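PDB 4WES: nitrogenase molybdenum-iron protein beta chain, which forms, with the alpha chain, the molybdenum-iron component of nitrogenase, which reduces dinitrogen to ammonium, and shares an [8Fe-7S] cluster with that chain. Local coordinates for residues A28-H36 against F201-D209; A167-I175 against F191-I199. All blocks are in the same frame, centred on the assembly; numbering follows the deposited sequence.

Interactions 1 and 2 meet at the carboxyl end of strand 198-200, about 19 Å apart between their centres. Interaction 2 joins the two strands of a beta-alpha-beta unit, 172-175 and 198-200, at one edge of a four-stranded parallel sheet, with helix 181-193 as the connection. The chain then runs straight into 201-209, the loop that packs against the end of helix 24-33 in interaction 1. Both segments of interaction 2 therefore fall in sequence between those of interaction 1. Phe201 N lies 3.1 Å from Val174 O, probably hydrogen-bonded, so the strand pairing of one contact leads directly into the other and ties this sheet to the helix 24-33 region.

Interaction 1: residues A28-H36 against F201-D209; sequences AMYAALGIH and FPDTSGVLD
Gly34, just past the last turn of helix 24-33, meets Asp203 in the loop that leaves strand 198-200 of the parallel sheet of an alpha/beta domain. Packing is closest here: Gly34 CA comes within 4.1 Å of Thr204 CA and 3.3 Å of Asp203 O. Asp203 N donates a nearly straight bond (166°) to a lone pair of Gly34 O in the carbonyl plane, while the Asp203 side chain turns away from the helix into an Asx turn and a salt bridge with Lys188. Pro202, which follows a cis peptide bond, presses CB to 3.3 Å from Ala31 O, and its CG meets the Ala31 methyl.

Thr204 reaches Tyr30 with both branches. Its CG2 sits over one ring face as a CH-pi contact, 3.9 Å from the centroid and displaced toward the rim, while OG1 donates to Tyr30 OH. A chi1 of -179° swings the phenol off the helix to cross Thr204 at about a right angle, and its hydroxyl also bonds Val179 O, so two polar partners fix its position. Leu208 CD1 approaches the same ring obliquely, 3.5 Å from Tyr30 CE1.

The Leu33 side chain is packed more loosely, although this side too is buried and none of it faces solvent. Leu33 CD1 and Leu208 CD1 stay 4.1 Å apart, their side chains crossing at about a right angle. The carbonyl of the same residue is close-packed: both methyls of Val207 lie against Leu33 O, CG1 at 3.3 Å and CG2 at 3.5 Å.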
# COMPACT_ATOMS: atom_id res chain seq x y z
N ALA B 28 13.14 -25.18 -10.92
CA ALA B 28 13.13 -26.59 -10.51
C ALA B 28 13.28 -26.73 -9.00
O ALA B 28 12.65 -27.62 -8.40
CB ALA B 28 14.24 -27.35 -11.24
N MET B 29 14.13 -25.89 -8.38
CA MET B 29 14.30 -25.91 -6.94
C MET B 29 12.97 -25.56 -6.25
O MET B 29 12.58 -26.23 -5.27
CB MET B 29 15.42 -24.92 -6.57
CG MET B 29 15.77 -24.91 -5.11
SD MET B 29 17.11 -23.78 -4.68
CE MET B 29 18.50 -24.60 -5.46
N TYR B 30 12.28 -24.54 -6.73
CA TYR B 30 11.00 -24.15 -6.21
C TYR B 30 9.98 -25.28 -6.33
O TYR B 30 9.28 -25.61 -5.37
CB TYR B 30 10.53 -22.88 -6.93
CG TYR B 30 9.20 -22.36 -6.45
CD1 TYR B 30 9.09 -21.71 -5.24
CD2 TYR B 30 8.03 -22.52 -7.20
CE1 TYR B 30 7.87 -21.27 -4.77
CE2 TYR B 30 6.82 -22.06 -6.77
CZ TYR B 30 6.73 -21.42 -5.54
OH TYR B 30 5.53 -20.99 -5.02
N ALA B 31 9.88 -25.86 -7.51
CA ALA B 31 8.98 -27.01 -7.70
C ALA B 31 9.29 -28.13 -6.72
O ALA B 31 8.35 -28.75 -6.16
CB ALA B 31 9.06 -27.50 -9.15
N ALA B 32 10.56 -28.46 -6.55
CA ALA B 32 10.95 -29.51 -5.66
C ALA B 32 10.57 -29.24 -4.19
O ALA B 32 10.20 -30.15 -3.45
CB ALA B 32 12.43 -29.79 -5.77
N LEU B 33 10.69 -27.98 -3.79
CA LEU B 33 10.25 -27.59 -2.45
C LEU B 33 8.73 -27.74 -2.28
O LEU B 33 8.21 -27.68 -1.17
CB LEU B 33 10.71 -26.18 -2.11
CG LEU B 33 12.21 -26.08 -1.86
CD1 LEU B 33 12.64 -24.62 -1.74
CD2 LEU B 33 12.65 -26.82 -0.60
N GLY B 34 8.01 -27.94 -3.38
CA GLY B 34 6.58 -28.25 -3.34
C GLY B 34 6.27 -29.73 -3.20
O GLY B 34 5.10 -30.12 -3.39
N ILE B 35 7.28 -30.54 -2.89
CA ILE B 35 7.14 -31.95 -2.54
C ILE B 35 7.47 -32.12 -1.07
O ILE B 35 8.52 -31.64 -0.62
CB ILE B 35 8.11 -32.83 -3.35
CG1 ILE B 35 7.94 -32.62 -4.86
CG2 ILE B 35 7.97 -34.29 -2.93
CD1 ILE B 35 9.02 -33.30 -5.66
N HIS B 36 6.59 -32.77 -0.30
CA HIS B 36 6.85 -32.92 1.12
C HIS B 36 8.10 -33.80 1.36
O HIS B 36 8.27 -34.85 0.72
CB HIS B 36 5.63 -33.56 1.78
CG HIS B 36 5.71 -33.65 3.26
ND1 HIS B 36 5.76 -32.55 4.08
CD2 HIS B 36 5.74 -34.73 4.09
CE1 HIS B 36 5.83 -32.93 5.34
NE2 HIS B 36 5.81 -34.25 5.37
N PHE B 201 -0.05 -30.37 -7.39
CA PHE B 201 1.38 -30.52 -7.35
C PHE B 201 2.05 -29.64 -8.40
O PHE B 201 1.49 -29.45 -9.50
CB PHE B 201 1.78 -31.98 -7.55
CG PHE B 201 1.68 -32.49 -8.94
CD1 PHE B 201 0.44 -32.89 -9.45
CD2 PHE B 201 2.80 -32.72 -9.70
CE1 PHE B 201 0.32 -33.40 -10.73
CE2 PHE B 201 2.70 -33.26 -10.99
CZ PHE B 201 1.45 -33.60 -11.48
N PRO B 202 3.26 -29.15 -8.11
CA PRO B 202 3.85 -28.95 -6.79
C PRO B 202 2.95 -28.05 -5.90
O PRO B 202 2.04 -27.39 -6.41
CB PRO B 202 5.19 -28.26 -7.06
CG PRO B 202 5.40 -28.42 -8.55
CD PRO B 202 4.04 -28.44 -9.14
N ASP B 203 3.23 -28.05 -4.60
CA ASP B 203 2.49 -27.21 -3.66
C ASP B 203 3.46 -26.72 -2.60
O ASP B 203 3.83 -27.48 -1.73
CB ASP B 203 1.33 -28.01 -3.05
CG ASP B 203 0.57 -27.22 -2.02
OD1 ASP B 203 0.76 -26.00 -1.90
OD2 ASP B 203 -0.27 -27.86 -1.32
N THR B 204 3.86 -25.45 -2.69
CA THR B 204 4.83 -24.89 -1.75
C THR B 204 4.14 -24.21 -0.55
O THR B 204 4.83 -23.63 0.30
CB THR B 204 5.73 -23.87 -2.44
OG1 THR B 204 4.85 -22.86 -2.94
CG2 THR B 204 6.53 -24.52 -3.57
N SER B 205 2.81 -24.27 -0.47
CA SER B 205 2.14 -23.74 0.70
C SER B 205 2.54 -24.56 1.93
O SER B 205 2.66 -25.78 1.88
CB SER B 205 0.63 -23.70 0.52
OG SER B 205 0.04 -24.95 0.41
N GLY B 206 2.79 -23.87 3.03
CA GLY B 206 3.33 -24.51 4.20
C GLY B 206 4.78 -24.90 4.06
O GLY B 206 5.29 -25.66 4.91
N VAL B 207 5.47 -24.42 3.01
CA VAL B 207 6.89 -24.68 2.85
C VAL B 207 7.66 -23.33 2.73
O VAL B 207 8.68 -23.17 3.41
CB VAL B 207 7.18 -25.56 1.61
CG1 VAL B 207 8.68 -25.88 1.53
CG2 VAL B 207 6.37 -26.84 1.66
N LEU B 208 7.19 -22.45 1.86
CA LEU B 208 7.85 -21.15 1.67
C LEU B 208 7.05 -19.98 2.22
O LEU B 208 7.37 -18.83 1.96
CB LEU B 208 8.21 -20.97 0.20
CG LEU B 208 9.43 -21.76 -0.22
CD1 LEU B 208 9.53 -21.96 -1.71
CD2 LEU B 208 10.71 -21.12 0.30
N ASP B 209 6.07 -20.26 3.09
CA ASP B 209 5.27 -19.25 3.75
C ASP B 209 4.93 -19.71 5.17
O ASP B 209 3.86 -19.41 5.70
CB ASP B 209 3.98 -18.95 2.95
CG ASP B 209 3.06 -20.14 2.83
OD1 ASP B 209 3.43 -21.25 3.29
OD2 ASP B 209 1.97 -19.94 2.29

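Interaction 2: residues A167-I175 against F191-I199; sequences AKNGKINVI and FEAMDIPYI
Ile172 and Val174 send their side chains to the sheet face that also carries Tyr198, where the ring of Phe191 from helix 181-193 packs against them. This is the helix-on-strand packing of a beta-alpha-beta unit. Ile172 crosses Phe191 at about a right angle, bringing CG2 to the ring edge, 4.1 Å from Phe191 CE1. Val174 and Phe191 point toward one another from strand and helix, with Val174 CG1 3.8 Å from Phe191 CE2. At the far side of Ile172, CD1 meets Ile196 CG2 obliquely, just after the Schellman turn that ends the helix.

On the other face, Asn173 and Ile199 lie side by side and point the same way, the amide oxygen OD1 3.7 Å from Ile199 CD1. That amide is held by Ser235, Thr232 and Thr238, so the isoleucine packs beside a fixed polar group. Lys171, its chain extended beyond CG (chi2 -178°), crosses both Pro197 and Ile199 at about a right angle: CG touches the proline CB, and CD comes to 3.7 Å from Ile199 CG1.

Parallel backbone bonding underlies these contacts. Pro197 O accepts from Ile172 N, Ile172 O from Ile199 N, and Ile199 O from Val174 N at 2.8 Å. Tyr198 directs its hydroxyl back to Glu192 OE2, bonding strand to helix within one segment.

Waters supplement the direct bonds: Pro197 O also accepts from a water that donates to Gly170 O, and a second water accepts from Lys171 NZ and donates to Tyr198 O. The chemistry thus passes from apolar packing under the helix to hydrated carbonyls. The lysine methylenes pack on Pro197 and Ile199 while the ammonium nitrogen bonds a water, consistent with a charge that stays hydrated.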
# COMPACT_ATOMS: atom_id res chain seq x y z
N ALA B 167 -6.89 -48.11 -9.80
CA ALA B 167 -7.66 -47.72 -8.65
C ALA B 167 -8.04 -46.23 -8.77
O ALA B 167 -7.32 -45.36 -8.29
CB ALA B 167 -6.85 -47.96 -7.38
N LYS B 168 -9.18 -45.95 -9.41
CA LYS B 168 -9.62 -44.58 -9.60
C LYS B 168 -9.79 -43.84 -8.28
O LYS B 168 -10.45 -44.33 -7.37
CB LYS B 168 -10.93 -44.54 -10.39
CG LYS B 168 -10.73 -45.00 -11.81
CD LYS B 168 -9.93 -44.00 -12.60
CE LYS B 168 -9.63 -44.52 -13.99
NZ LYS B 168 -9.25 -43.38 -14.85
N ASN B 169 -9.21 -42.64 -8.18
CA ASN B 169 -9.31 -41.89 -6.93
C ASN B 169 -10.42 -40.84 -6.87
O ASN B 169 -10.69 -40.30 -5.80
CB ASN B 169 -7.95 -41.25 -6.62
CG ASN B 169 -7.51 -40.22 -7.65
OD1 ASN B 169 -8.33 -39.74 -8.45
ND2 ASN B 169 -6.22 -39.93 -7.68
N GLY B 170 -11.08 -40.61 -7.99
CA GLY B 170 -12.15 -39.62 -8.05
C GLY B 170 -11.69 -38.17 -7.92
O GLY B 170 -12.51 -37.31 -7.65
N LYS B 171 -10.41 -37.92 -8.15
CA LYS B 171 -9.82 -36.59 -7.95
C LYS B 171 -9.48 -35.93 -9.29
O LYS B 171 -9.29 -36.59 -10.32
CB LYS B 171 -8.55 -36.68 -7.09
CG LYS B 171 -8.81 -37.26 -5.71
CD LYS B 171 -7.56 -37.30 -4.85
CE LYS B 171 -7.88 -37.89 -3.50
NZ LYS B 171 -6.71 -37.84 -2.58
N ILE B 172 -9.32 -34.61 -9.24
CA ILE B 172 -8.77 -33.84 -10.34
C ILE B 172 -7.34 -33.40 -9.92
O ILE B 172 -7.16 -32.88 -8.82
CB ILE B 172 -9.63 -32.60 -10.63
CG1 ILE B 172 -10.98 -33.06 -11.20
CG2 ILE B 172 -8.93 -31.63 -11.59
CD1 ILE B 172 -11.96 -31.94 -11.47
N ASN B 173 -6.35 -33.64 -10.78
CA ASN B 173 -5.01 -33.10 -10.54
C ASN B 173 -5.01 -31.62 -10.93
O ASN B 173 -5.62 -31.26 -11.94
CB ASN B 173 -3.97 -33.79 -11.39
CG ASN B 173 -3.88 -35.27 -11.13
OD1 ASN B 173 -4.00 -35.72 -10.00
ND2 ASN B 173 -3.64 -36.03 -12.20
N VAL B 174 -4.31 -30.78 -10.18
CA VAL B 174 -4.11 -29.41 -10.57
C VAL B 174 -2.63 -29.08 -10.49
O VAL B 174 -2.02 -29.22 -9.43
CB VAL B 174 -5.01 -28.41 -9.80
CG1 VAL B 174 -4.86 -28.53 -8.29
CG2 VAL B 174 -4.78 -26.98 -10.28
N ILE B 175 -2.07 -28.65 -11.61
CA ILE B 175 -0.70 -28.16 -11.65
C ILE B 175 -0.85 -26.64 -11.71
O ILE B 175 -1.37 -26.12 -12.68
CB ILE B 175 0.09 -28.71 -12.86
CG1 ILE B 175 0.10 -30.24 -12.85
CG2 ILE B 175 1.48 -28.14 -12.87
CD1 ILE B 175 0.64 -30.85 -14.15
N PHE B 191 -11.16 -25.12 -4.86
CA PHE B 191 -11.53 -26.54 -5.03
C PHE B 191 -12.36 -27.03 -3.84
O PHE B 191 -13.39 -27.71 -4.00
CB PHE B 191 -10.29 -27.44 -5.11
CG PHE B 191 -9.75 -27.66 -6.51
CD1 PHE B 191 -10.18 -28.77 -7.24
CD2 PHE B 191 -8.83 -26.81 -7.08
CE1 PHE B 191 -9.72 -28.98 -8.51
CE2 PHE B 191 -8.36 -27.04 -8.33
CZ PHE B 191 -8.78 -28.13 -9.05
N GLU B 192 -11.93 -26.66 -2.63
CA GLU B 192 -12.62 -27.12 -1.42
C GLU B 192 -14.01 -26.49 -1.34
O GLU B 192 -14.98 -27.17 -0.97
CB GLU B 192 -11.77 -26.81 -0.21
CG GLU B 192 -10.54 -27.71 -0.21
CD GLU B 192 -9.43 -27.31 0.72
OE1 GLU B 192 -9.62 -26.37 1.52
OE2 GLU B 192 -8.35 -27.96 0.62
N ALA B 193 -14.14 -25.21 -1.69
CA ALA B 193 -15.46 -24.57 -1.68
C ALA B 193 -16.40 -25.22 -2.72
O ALA B 193 -17.62 -25.29 -2.50
CB ALA B 193 -15.33 -23.08 -1.92
N MET B 194 -15.84 -25.66 -3.84
CA MET B 194 -16.59 -26.36 -4.89
C MET B 194 -16.91 -27.81 -4.50
O MET B 194 -17.67 -28.48 -5.20
CB MET B 194 -15.83 -26.37 -6.22
CG MET B 194 -15.73 -25.02 -6.96
SD MET B 194 -17.26 -24.40 -7.64
CE MET B 194 -17.57 -25.54 -8.99
N ASP B 195 -16.30 -28.31 -3.42
CA ASP B 195 -16.43 -29.68 -2.97
C ASP B 195 -15.90 -30.69 -4.01
O ASP B 195 -16.51 -31.74 -4.25
CB ASP B 195 -17.89 -30.01 -2.58
CG ASP B 195 -18.00 -31.26 -1.75
OD1 ASP B 195 -17.01 -31.64 -1.06
OD2 ASP B 195 -19.08 -31.87 -1.76
N ILE B 196 -14.74 -30.38 -4.58
CA ILE B 196 -14.10 -31.19 -5.59
C ILE B 196 -12.78 -31.76 -5.05
O ILE B 196 -11.83 -31.01 -4.83
CB ILE B 196 -13.83 -30.38 -6.87
CG1 ILE B 196 -15.16 -29.98 -7.48
CG2 ILE B 196 -12.98 -31.15 -7.87
CD1 ILE B 196 -15.06 -28.95 -8.60
N PRO B 197 -12.69 -33.08 -4.89
CA PRO B 197 -11.41 -33.70 -4.49
C PRO B 197 -10.32 -33.48 -5.53
O PRO B 197 -10.61 -33.52 -6.73
CB PRO B 197 -11.76 -35.19 -4.35
CG PRO B 197 -13.24 -35.18 -4.03
CD PRO B 197 -13.80 -34.05 -4.85
N TYR B 198 -9.09 -33.28 -5.06
CA TYR B 198 -8.01 -32.89 -5.95
C TYR B 198 -6.66 -33.33 -5.39
O TYR B 198 -6.54 -33.65 -4.20
CB TYR B 198 -8.00 -31.34 -6.17
CG TYR B 198 -7.68 -30.60 -4.88
CD1 TYR B 198 -8.63 -30.37 -3.92
CD2 TYR B 198 -6.37 -30.27 -4.59
CE1 TYR B 198 -8.29 -29.76 -2.72
CE2 TYR B 198 -6.03 -29.68 -3.41
CZ TYR B 198 -6.98 -29.43 -2.46
OH TYR B 198 -6.63 -28.87 -1.25
N ILE B 199 -5.67 -33.31 -6.28
CA ILE B 199 -4.27 -33.43 -5.91
C ILE B 199 -3.58 -32.23 -6.55
O ILE B 199 -3.59 -32.12 -7.78
CB ILE B 199 -3.57 -34.71 -6.42
CG1 ILE B 199 -4.27 -35.97 -5.86
CG2 ILE B 199 -2.11 -34.69 -6.01
CD1 ILE B 199 -3.85 -37.23 -6.58
O HOH W 1 -12.91 -34.63 -8.27
O HOH W 2 -5.32 -35.18 -2.23